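Local coordinates for 3-oxo-glucose-6-phosphate:glutamate aminotransferase (Bacillus subtilis subsp. subtilis, PDB 4K2M), which catalyses the reversible pyridoxal phosphate-dependent transamination of 3-dehydro-glucose 6-phosphate with glutamate to give kanosamine 6-phosphate, as a homodimer, at residues F58-N63 / E425-M430. Numbering follows the deposited sequence.
Sequences FNYQKN and EQDRVM
Tyr60 gives its phenol proton to Asp427 in a very short hydrogen bond, OH to OD2 2.5 Å. The carboxylate oxygen lies at the ring edge in the ring plane, where a phenol O-H naturally points, while the carboxylate is turned 68° from that plane. A tyrosine suits the loop because its long, rigid ring carries the hydroxyl from the loop to the helix; with CG anti to the backbone N (chi1 -168°), its hydroxyl comes much nearer the helix than its CB does. Aspartate, short and acidic, meets it from the opposite direction. A water bridges Asp427 OD2 (2.7 Å) and Lys62 O (3.0 Å), tying the loop backbone to the helix.

Further out, Arg325 of helix 312-329 hydrogen-bonds Gln426 OE1 and forms a salt bridge with Asp427 OD1, which probably orients the guanidinium and holds the carboxylate, while Leu423 and Glu424 touch Tyr60. The contact thus joins the N-terminal domain to helix 423-441 of the aminotransferase part, away from the active site. Its chemistry is that of one charge-assisted phenol-carboxylate bond, with Arg325 at the other oxygen probably favouring the ionised carboxylate and so a strong acceptor.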
loop_
_atom_site.group_PDB
_atom_site.type_symbol
_atom_site.label_atom_id
_atom_site.label_comp_id
_atom_site.label_asym_id
_atom_site.label_seq_id
_atom_site.Cartn_x
_atom_site.Cartn_y
_atom_site.Cartn_z
ATOM N N PHE A 58 0.788 -22.323 26.095
ATOM C CA PHE A 58 1.438 -21.128 26.634
ATOM C C PHE A 58 2.813 -21.365 27.242
ATOM O O PHE A 58 3.515 -20.411 27.567
ATOM C CB PHE A 58 0.536 -20.453 27.672
ATOM C CG PHE A 58 -0.644 -19.745 27.067
ATOM C CD1 PHE A 58 -0.536 -18.408 26.686
ATOM C CD2 PHE A 58 -1.857 -20.407 26.882
ATOM C CE1 PHE A 58 -1.616 -17.749 26.122
ATOM C CE2 PHE A 58 -2.951 -19.750 26.313
ATOM C CZ PHE A 58 -2.827 -18.420 25.940
ATOM N N ASN A 59 3.187 -22.629 27.385
ATOM C CA ASN A 59 4.441 -22.992 28.062
ATOM C C ASN A 59 4.586 -22.236 29.394
ATOM O O ASN A 59 5.635 -21.646 29.676
ATOM C CB ASN A 59 5.653 -22.722 27.162
ATOM C CG ASN A 59 6.935 -23.344 27.704
ATOM O OD1 ASN A 59 6.896 -24.373 28.369
ATOM N ND2 ASN A 59 8.074 -22.718 27.414
ATOM N N TYR A 60 3.524 -22.268 30.199
ATOM C CA TYR A 60 3.443 -21.520 31.461
ATOM C C TYR A 60 4.672 -21.809 32.329
ATOM O O TYR A 60 4.976 -22.971 32.621
ATOM C CB TYR A 60 2.183 -21.955 32.224
ATOM C CG TYR A 60 1.781 -21.099 33.423
ATOM C CD1 TYR A 60 2.333 -19.838 33.637
ATOM C CD2 TYR A 60 0.857 -21.568 34.337
ATOM C CE1 TYR A 60 1.958 -19.066 34.736
ATOM C CE2 TYR A 60 0.469 -20.810 35.438
ATOM C CZ TYR A 60 1.013 -19.557 35.629
ATOM O OH TYR A 60 0.609 -18.806 36.724
ATOM N N GLN A 61 5.392 -20.759 32.707
ATOM C CA GLN A 61 6.519 -20.900 33.631
ATOM C C GLN A 61 6.249 -19.938 34.771
ATOM O O GLN A 61 6.715 -18.807 34.742
ATOM C CB GLN A 61 7.830 -20.480 32.974
ATOM C CG GLN A 61 8.269 -21.224 31.732
ATOM C CD GLN A 61 9.602 -20.692 31.222
ATOM O OE1 GLN A 61 10.626 -20.796 31.913
ATOM N NE2 GLN A 61 9.590 -20.077 30.031
ATOM N N LYS A 62 5.485 -20.383 35.761
ATOM C CA LYS A 62 5.047 -19.499 36.839
ATOM C C LYS A 62 6.235 -18.912 37.600
ATOM O O LYS A 62 6.183 -17.788 38.100
ATOM C CB LYS A 62 4.123 -20.263 37.794
ATOM C CG LYS A 62 3.637 -19.424 38.967
ATOM C CD LYS A 62 2.436 -20.033 39.676
ATOM C CE LYS A 62 2.844 -20.939 40.834
ATOM N NZ LYS A 62 3.184 -22.322 40.394
ATOM N N ASN A 63 7.312 -19.684 37.671
ATOM C CA ASN A 63 8.508 -19.285 38.409
ATOM C C ASN A 63 9.513 -18.471 37.605
ATOM O O ASN A 63 10.626 -18.234 38.072
ATOM C CB ASN A 63 9.223 -20.520 38.972
ATOM C CG ASN A 63 9.571 -21.542 37.891
ATOM O OD1 ASN A 63 8.795 -21.769 36.953
ATOM N ND2 ASN A 63 10.723 -22.201 38.047
ATOM N N GLU A 425 3.691 -13.416 32.571
ATOM C CA GLU A 425 3.545 -11.968 32.430
ATOM C C GLU A 425 2.143 -11.527 32.831
ATOM O O GLU A 425 1.965 -10.498 33.491
ATOM C CB GLU A 425 3.796 -11.539 30.994
ATOM C CG GLU A 425 5.237 -11.554 30.550
ATOM C CD GLU A 425 5.344 -11.408 29.041
ATOM O OE1 GLU A 425 4.976 -12.359 28.312
ATOM O OE2 GLU A 425 5.784 -10.337 28.582
ATOM N N GLN A 426 1.134 -12.283 32.396
ATOM C CA GLN A 426 -0.234 -11.933 32.746
ATOM C C GLN A 426 -0.429 -11.955 34.268
ATOM O O GLN A 426 -1.107 -11.075 34.811
ATOM C CB GLN A 426 -1.248 -12.846 32.054
ATOM C CG GLN A 426 -2.676 -12.373 32.244
ATOM C CD GLN A 426 -3.682 -13.310 31.620
ATOM O OE1 GLN A 426 -3.587 -14.523 31.775
ATOM N NE2 GLN A 426 -4.647 -12.752 30.899
ATOM N N ASP A 427 0.178 -12.932 34.946
ATOM C CA ASP A 427 0.164 -12.966 36.416
ATOM C C ASP A 427 0.642 -11.644 37.001
ATOM O O ASP A 427 0.037 -11.111 37.938
ATOM C CB ASP A 427 1.063 -14.094 36.968
ATOM C CG ASP A 427 0.531 -15.485 36.667
ATOM O OD1 ASP A 427 -0.672 -15.617 36.339
ATOM O OD2 ASP A 427 1.328 -16.450 36.784
ATOM N N ARG A 428 1.734 -11.111 36.463
ATOM C CA ARG A 428 2.283 -9.876 36.996
ATOM C C ARG A 428 1.377 -8.680 36.737
ATOM O O ARG A 428 1.215 -7.808 37.603
ATOM C CB ARG A 428 3.691 -9.607 36.448
ATOM C CG ARG A 428 4.348 -8.394 37.124
ATOM C CD ARG A 428 5.842 -8.315 36.885
ATOM N NE ARG A 428 6.457 -7.203 37.614
ATOM C CZ ARG A 428 6.922 -7.286 38.859
ATOM N NH1 ARG A 428 6.843 -8.430 39.527
ATOM N NH2 ARG A 428 7.469 -6.225 39.436
ATOM N N VAL A 429 0.766 -8.639 35.552
ATOM C CA VAL A 429 -0.201 -7.589 35.244
ATOM C C VAL A 429 -1.315 -7.589 36.276
ATOM O O VAL A 429 -1.703 -6.542 36.801
ATOM C CB VAL A 429 -0.825 -7.780 33.848
ATOM C CG1 VAL A 429 -1.958 -6.751 33.627
ATOM C CG2 VAL A 429 0.236 -7.638 32.776
ATOM N N MET A 430 -1.825 -8.779 36.565
ATOM C CA MET A 430 -2.982 -8.911 37.432
ATOM C C MET A 430 -2.650 -8.621 38.889
ATOM O O MET A 430 -3.406 -7.938 39.573
ATOM C CB MET A 430 -3.598 -10.299 37.272
ATOM C CG MET A 430 -4.255 -10.463 35.906
ATOM S SD MET A 430 -5.137 -12.003 35.712
ATOM C CE MET A 430 -3.818 -13.194 35.939
HETATM O O HOH W 1 3.676 -16.159 38.027
#